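Local coordinates for protein yxeP (Bacillus subtilis, PDB 1YSJ) that probably removes the acetyl group from N-acetylcysteine to give cysteine and acetate, as a dinuclear-metal hydrolase of the M20 peptidase family, at residues Gly197-Ser202 with Val340-Ser345; Ile192-Gly197 with Phe361-Gly366. The protein carries 1 engineered substitution. All coordinates share one frame; numbering follows the deposited sequence.

Contact 1. Residues Gly197-Ser202 with Val340-Ser345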
loop_
_atom_site.group_PDB
_atom_site.type_symbol
_atom_site.label_atom_id
_atom_site.label_comp_id
_atom_site.label_asym_id
_atom_site.label_seq_id
_atom_site.Cartn_x
_atom_site.Cartn_y
_atom_site.Cartn_z
ATOM N N GLY A 197 -23.597 28.091 15.461
ATOM C CA GLY A 197 -22.268 27.819 14.928
ATOM C C GLY A 197 -22.042 26.368 14.533
ATOM O O GLY A 197 -22.997 25.658 14.193
ATOM N N PRO A 198 -20.772 25.915 14.586
ATOM C CA PRO A 198 -20.339 24.595 14.110
ATOM C C PRO A 198 -20.964 23.432 14.878
ATOM O O PRO A 198 -20.846 23.360 16.107
ATOM C CB PRO A 198 -18.820 24.617 14.337
ATOM C CG PRO A 198 -18.468 26.063 14.491
ATOM C CD PRO A 198 -19.647 26.688 15.138
ATOM N N LEU A 199 -21.619 22.534 14.146
ATOM C CA LEU A 199 -22.256 21.356 14.731
ATOM C C LEU A 199 -21.586 20.071 14.253
ATOM O O LEU A 199 -21.351 19.152 15.041
ATOM C CB LEU A 199 -23.755 21.331 14.394
ATOM C CG LEU A 199 -24.594 20.157 14.917
ATOM C CD1 LEU A 199 -24.701 20.191 16.432
ATOM C CD2 LEU A 199 -25.973 20.156 14.293
HETATM N N MSE A 200 -21.296 20.011 12.957
HETATM C CA MSE A 200 -20.707 18.825 12.343
HETATM C C MSE A 200 -19.497 19.214 11.518
HETATM O O MSE A 200 -19.471 20.275 10.906
HETATM C CB MSE A 200 -21.732 18.093 11.471
HETATM C CG MSE A 200 -23.005 17.731 12.205
HETATM SE SE MSE A 200 -24.212 16.683 11.124
HETATM C CE MSE A 200 -23.229 14.970 11.137
ATOM N N ALA A 201 -18.500 18.340 11.506
ATOM C CA ALA A 201 -17.206 18.640 10.913
ATOM C C ALA A 201 -17.250 18.778 9.394
ATOM O O ALA A 201 -18.097 18.187 8.722
ATOM C CB ALA A 201 -16.193 17.574 11.318
ATOM N N SER A 202 -16.331 19.581 8.866
ATOM C CA SER A 202 -16.043 19.594 7.445
ATOM C C SER A 202 -15.318 18.296 7.108
ATOM O O SER A 202 -14.621 17.735 7.951
ATOM C CB SER A 202 -15.164 20.791 7.095
ATOM O OG SER A 202 -13.935 20.743 7.803
ATOM N N VAL A 340 -31.513 20.712 24.759
ATOM C CA VAL A 340 -30.192 20.622 25.377
ATOM C C VAL A 340 -29.175 21.288 24.454
ATOM O O VAL A 340 -29.457 21.507 23.270
ATOM C CB VAL A 340 -29.771 19.154 25.678
ATOM C CG1 VAL A 340 -30.678 18.533 26.742
ATOM C CG2 VAL A 340 -29.750 18.309 24.409
ATOM N N HIS A 341 -28.008 21.625 24.998
ATOM C CA HIS A 341 -26.930 22.184 24.192
ATOM C C HIS A 341 -26.309 21.089 23.332
ATOM O O HIS A 341 -25.730 20.131 23.853
ATOM C CB HIS A 341 -25.870 22.861 25.067
ATOM C CG HIS A 341 -24.835 23.609 24.283
ATOM N ND1 HIS A 341 -25.118 24.772 23.598
ATOM C CD2 HIS A 341 -23.522 23.356 24.069
ATOM C CE1 HIS A 341 -24.023 25.205 23.000
ATOM N NE2 HIS A 341 -23.040 24.365 23.270
ATOM N N ALA A 342 -26.444 21.242 22.016
ATOM C CA ALA A 342 -26.032 20.217 21.060
ATOM C C ALA A 342 -24.538 19.900 21.118
ATOM O O ALA A 342 -23.698 20.798 21.061
ATOM C CB ALA A 342 -26.443 20.609 19.645
ATOM N N GLU A 343 -24.220 18.614 21.243
ATOM C CA GLU A 343 -22.843 18.144 21.159
ATOM C C GLU A 343 -22.439 18.023 19.696
ATOM O O GLU A 343 -23.254 17.643 18.847
ATOM C CB GLU A 343 -22.696 16.794 21.859
ATOM C CG GLU A 343 -22.807 16.865 23.385
ATOM C CD GLU A 343 -22.815 15.497 24.054
ATOM O OE1 GLU A 343 -22.633 15.448 25.290
ATOM O OE2 GLU A 343 -23.004 14.474 23.354
ATOM N N GLN A 344 -21.184 18.346 19.401
ATOM C CA GLN A 344 -20.681 18.266 18.031
ATOM C C GLN A 344 -20.528 16.824 17.545
ATOM O O GLN A 344 -20.321 15.906 18.340
ATOM C CB GLN A 344 -19.366 19.033 17.885
ATOM C CG GLN A 344 -19.545 20.547 17.818
ATOM C CD GLN A 344 -18.227 21.316 17.910
ATOM O OE1 GLN A 344 -18.062 22.358 17.279
ATOM N NE2 GLN A 344 -17.290 20.802 18.698
ATOM N N SER A 345 -20.656 16.634 16.235
ATOM C CA SER A 345 -20.477 15.327 15.624
ATOM C C SER A 345 -19.284 15.353 14.664
ATOM O O SER A 345 -19.111 16.316 13.915
ATOM C CB SER A 345 -21.753 14.896 14.892
ATOM O OG SER A 345 -21.657 13.559 14.420
#
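Leu199 O takes the backbone N-H of Ser345 at 2.9 Å and also meets the CA-H of Gln344, with CA 3.2 Å from that oxygen. The N-H...O bond is half of a single beta bridge with the bonding pattern of parallel strands; the other half runs from Ala201 N to Ser345 O, 3.2 Å and more bent at the hydrogen (144°), with Met200 CA lying close to the same oxygen. The bridge sits where strand 197-211 sets out into the four-stranded antiparallel sheet, probably that of the lid domain of M20 enzymes, and ties that start to the segment following strand 338-341 of the large mixed sheet. Leu199 points its CB off the partner segment, but with CG anti to the backbone N (chi1 180°) its CD1 swings back to Ala342 CB, 3.7 Å away, and packs near Glu343 O. Strand 360-366 backs this leucine through Phe362 and Trp364. Met200, a selenomethionine, lies beside the metal site: its side chain is about 6 Å from that of the nickel ligand His182. Bent at chi3 (73°), its chain curls so that the terminal CE rests alongside Ser345, 3.9 Å from OG and 4.0 Å from CB.

Contact 2. Residues Ile192-Gly197 with Phe361-Gly366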
loop_
_atom_site.group_PDB
_atom_site.type_symbol
_atom_site.label_atom_id
_atom_site.label_comp_id
_atom_site.label_asym_id
_atom_site.label_seq_id
_atom_site.Cartn_x
_atom_site.Cartn_y
_atom_site.Cartn_z
ATOM N N ILE A 192 -34.703 18.087 21.839
ATOM C CA ILE A 192 -34.125 18.635 20.613
ATOM C C ILE A 192 -32.759 19.260 20.945
ATOM O O ILE A 192 -32.644 20.064 21.874
ATOM C CB ILE A 192 -35.087 19.683 19.958
ATOM C CG1 ILE A 192 -36.380 19.016 19.465
ATOM C CG2 ILE A 192 -34.430 20.398 18.781
ATOM C CD1 ILE A 192 -37.547 19.070 20.434
ATOM N N GLY A 193 -31.726 18.865 20.201
ATOM C CA GLY A 193 -30.364 19.365 20.414
ATOM C C GLY A 193 -30.105 20.649 19.649
ATOM O O GLY A 193 -30.232 20.683 18.426
ATOM N N VAL A 194 -29.724 21.699 20.372
ATOM C CA VAL A 194 -29.667 23.052 19.819
ATOM C C VAL A 194 -28.351 23.780 20.135
ATOM O O VAL A 194 -27.982 23.930 21.302
ATOM C CB VAL A 194 -30.884 23.900 20.328
ATOM C CG1 VAL A 194 -30.733 25.365 19.965
ATOM C CG2 VAL A 194 -32.201 23.359 19.772
ATOM N N LYS A 195 -27.653 24.228 19.088
ATOM C CA LYS A 195 -26.508 25.142 19.239
ATOM C C LYS A 195 -26.319 26.045 18.013
ATOM O O LYS A 195 -26.649 25.652 16.892
ATOM C CB LYS A 195 -25.209 24.379 19.552
ATOM C CG LYS A 195 -24.519 23.743 18.342
ATOM C CD LYS A 195 -23.230 22.998 18.720
ATOM C CE LYS A 195 -22.138 23.925 19.261
ATOM N NZ LYS A 195 -21.681 24.939 18.270
ATOM N N GLU A 196 -25.795 27.250 18.235
ATOM C CA GLU A 196 -25.371 28.119 17.135
ATOM C C GLU A 196 -23.948 27.745 16.697
ATOM O O GLU A 196 -23.196 27.134 17.458
ATOM C CB GLU A 196 -25.501 29.618 17.501
ATOM C CG GLU A 196 -24.502 30.153 18.533
ATOM C CD GLU A 196 -24.932 31.483 19.185
ATOM O OE1 GLU A 196 -25.349 32.429 18.475
ATOM O OE2 GLU A 196 -24.829 31.590 20.425
ATOM N N GLY A 197 -23.597 28.091 15.461
ATOM C CA GLY A 197 -22.268 27.819 14.928
ATOM C C GLY A 197 -22.042 26.368 14.533
ATOM O O GLY A 197 -22.997 25.658 14.193
ATOM N N PHE A 361 -30.490 26.284 10.002
ATOM C CA PHE A 361 -30.395 25.683 11.326
ATOM C C PHE A 361 -30.670 24.176 11.291
ATOM O O PHE A 361 -31.688 23.726 10.765
ATOM C CB PHE A 361 -31.342 26.380 12.306
ATOM C CG PHE A 361 -30.825 26.431 13.712
ATOM C CD1 PHE A 361 -30.021 27.490 14.133
ATOM C CD2 PHE A 361 -31.133 25.422 14.619
ATOM C CE1 PHE A 361 -29.535 27.546 15.435
ATOM C CE2 PHE A 361 -30.647 25.469 15.930
ATOM C CZ PHE A 361 -29.847 26.531 16.335
ATOM N N PHE A 362 -29.755 23.410 11.874
ATOM C CA PHE A 362 -29.827 21.958 11.889
ATOM C C PHE A 362 -29.828 21.477 13.336
ATOM O O PHE A 362 -28.945 21.840 14.116
ATOM C CB PHE A 362 -28.618 21.396 11.136
ATOM C CG PHE A 362 -28.735 19.941 10.767
ATOM C CD1 PHE A 362 -29.495 19.545 9.670
ATOM C CD2 PHE A 362 -28.047 18.972 11.491
ATOM C CE1 PHE A 362 -29.586 18.197 9.311
ATOM C CE2 PHE A 362 -28.128 17.621 11.144
ATOM C CZ PHE A 362 -28.896 17.236 10.053
ATOM N N VAL A 363 -30.813 20.662 13.698
ATOM C CA VAL A 363 -30.951 20.211 15.089
ATOM C C VAL A 363 -30.832 18.693 15.267
ATOM O O VAL A 363 -31.079 17.925 14.330
ATOM C CB VAL A 363 -32.281 20.693 15.730
ATOM C CG1 VAL A 363 -32.325 22.207 15.805
ATOM C CG2 VAL A 363 -33.498 20.146 14.975
ATOM N N TRP A 364 -30.451 18.276 16.477
ATOM C CA TRP A 364 -30.532 16.871 16.867
ATOM C C TRP A 364 -31.955 16.553 17.311
ATOM O O TRP A 364 -32.539 17.289 18.108
ATOM C CB TRP A 364 -29.580 16.538 18.022
ATOM C CG TRP A 364 -28.091 16.708 17.778
ATOM C CD1 TRP A 364 -27.170 17.168 18.681
ATOM C CD2 TRP A 364 -27.351 16.396 16.581
ATOM N NE1 TRP A 364 -25.913 17.170 18.125
ATOM C CE2 TRP A 364 -25.993 16.706 16.839
ATOM C CE3 TRP A 364 -27.700 15.891 15.322
ATOM C CZ2 TRP A 364 -24.985 16.523 15.884
ATOM C CZ3 TRP A 364 -26.697 15.716 14.370
ATOM C CH2 TRP A 364 -25.356 16.032 14.659
HETATM N N MSE A 365 -32.508 15.458 16.799
HETATM C CA MSE A 365 -33.795 14.962 17.266
HETATM C C MSE A 365 -33.571 13.725 18.139
HETATM O O MSE A 365 -33.151 12.678 17.643
HETATM C CB MSE A 365 -34.702 14.634 16.074
HETATM C CG MSE A 365 -36.160 14.303 16.429
HETATM SE SE MSE A 365 -37.119 15.713 17.412
HETATM C CE MSE A 365 -36.856 17.248 16.171
ATOM N N GLY A 366 -33.838 13.854 19.437
ATOM C CA GLY A 366 -33.721 12.729 20.363
ATOM C C GLY A 366 -34.613 11.576 19.944
ATOM O O GLY A 366 -35.795 11.775 19.663
HETATM O O HOH W 1 -28.409 22.330 16.790
#
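Two neighbouring antiparallel strands of the eight-stranded mixed sheet, 191-194 and 360-366, meet here in the metal-binding part of the M20 fold. Gly193 and Trp364 form the hydrogen-bonded pair: Gly193 N reaches Trp364 O at 2.7 Å, and Trp364 N returns to a lone pair of Gly193 O at 3.1 Å. With no side chain on Gly193 to meet Trp364 CB, the backbones close to 4.3 Å between Gly193 CA and Trp364 CA; the indole leads away. On the face carrying Ile192 and Met365, the two side chains run side by side, Ile192 CG1 touching the selenomethionine methyl CE at 3.8 Å. Ile192 CG2, anti to the backbone N, reaches obliquely over to Val363 CB (3.7 Å). Farther along, the strands part and a water bridges them, donating to Gly193 O and to Phe362 O (2.8 Å) and accepting from Lys195 N. Phe361 spans the same widening: Val194 CG1 lies at its ring edge, 3.9 Å from CZ, and CZ comes within 3.4 Å of Lys195 O, which accepts a hydrogen bond from Asn320 ND2. Gly193 O thus has two donors, and the water extends the ladder past the last direct bond, giving Phe362 O and Lys195 N a polar partner among apolar side chains.

How the contacts relate
Contact 2 belongs to the interior of the mixed sheet, with a short antiparallel ladder and apolar side chains around it; contact 1 is also largely buried, but lies past the end of the outermost strand, where a single bridge ties the start of strand 197-211 to the segment 340-345 and Glu343 and Gln344 are exposed. Both rest on one run of chain, 192-202, sharing Gly197. Val340 O accepts from Val194 N (2.9 Å) on the side of strand 191-194 that does not pair with 360-366. Trp364 and Glu343 join the contacts directly, NE1 to O at 2.8 Å, while Leu199 CD2 packs on Phe362 O. Trp364 and Met200 bring both contacts close to His182 of the nickel site.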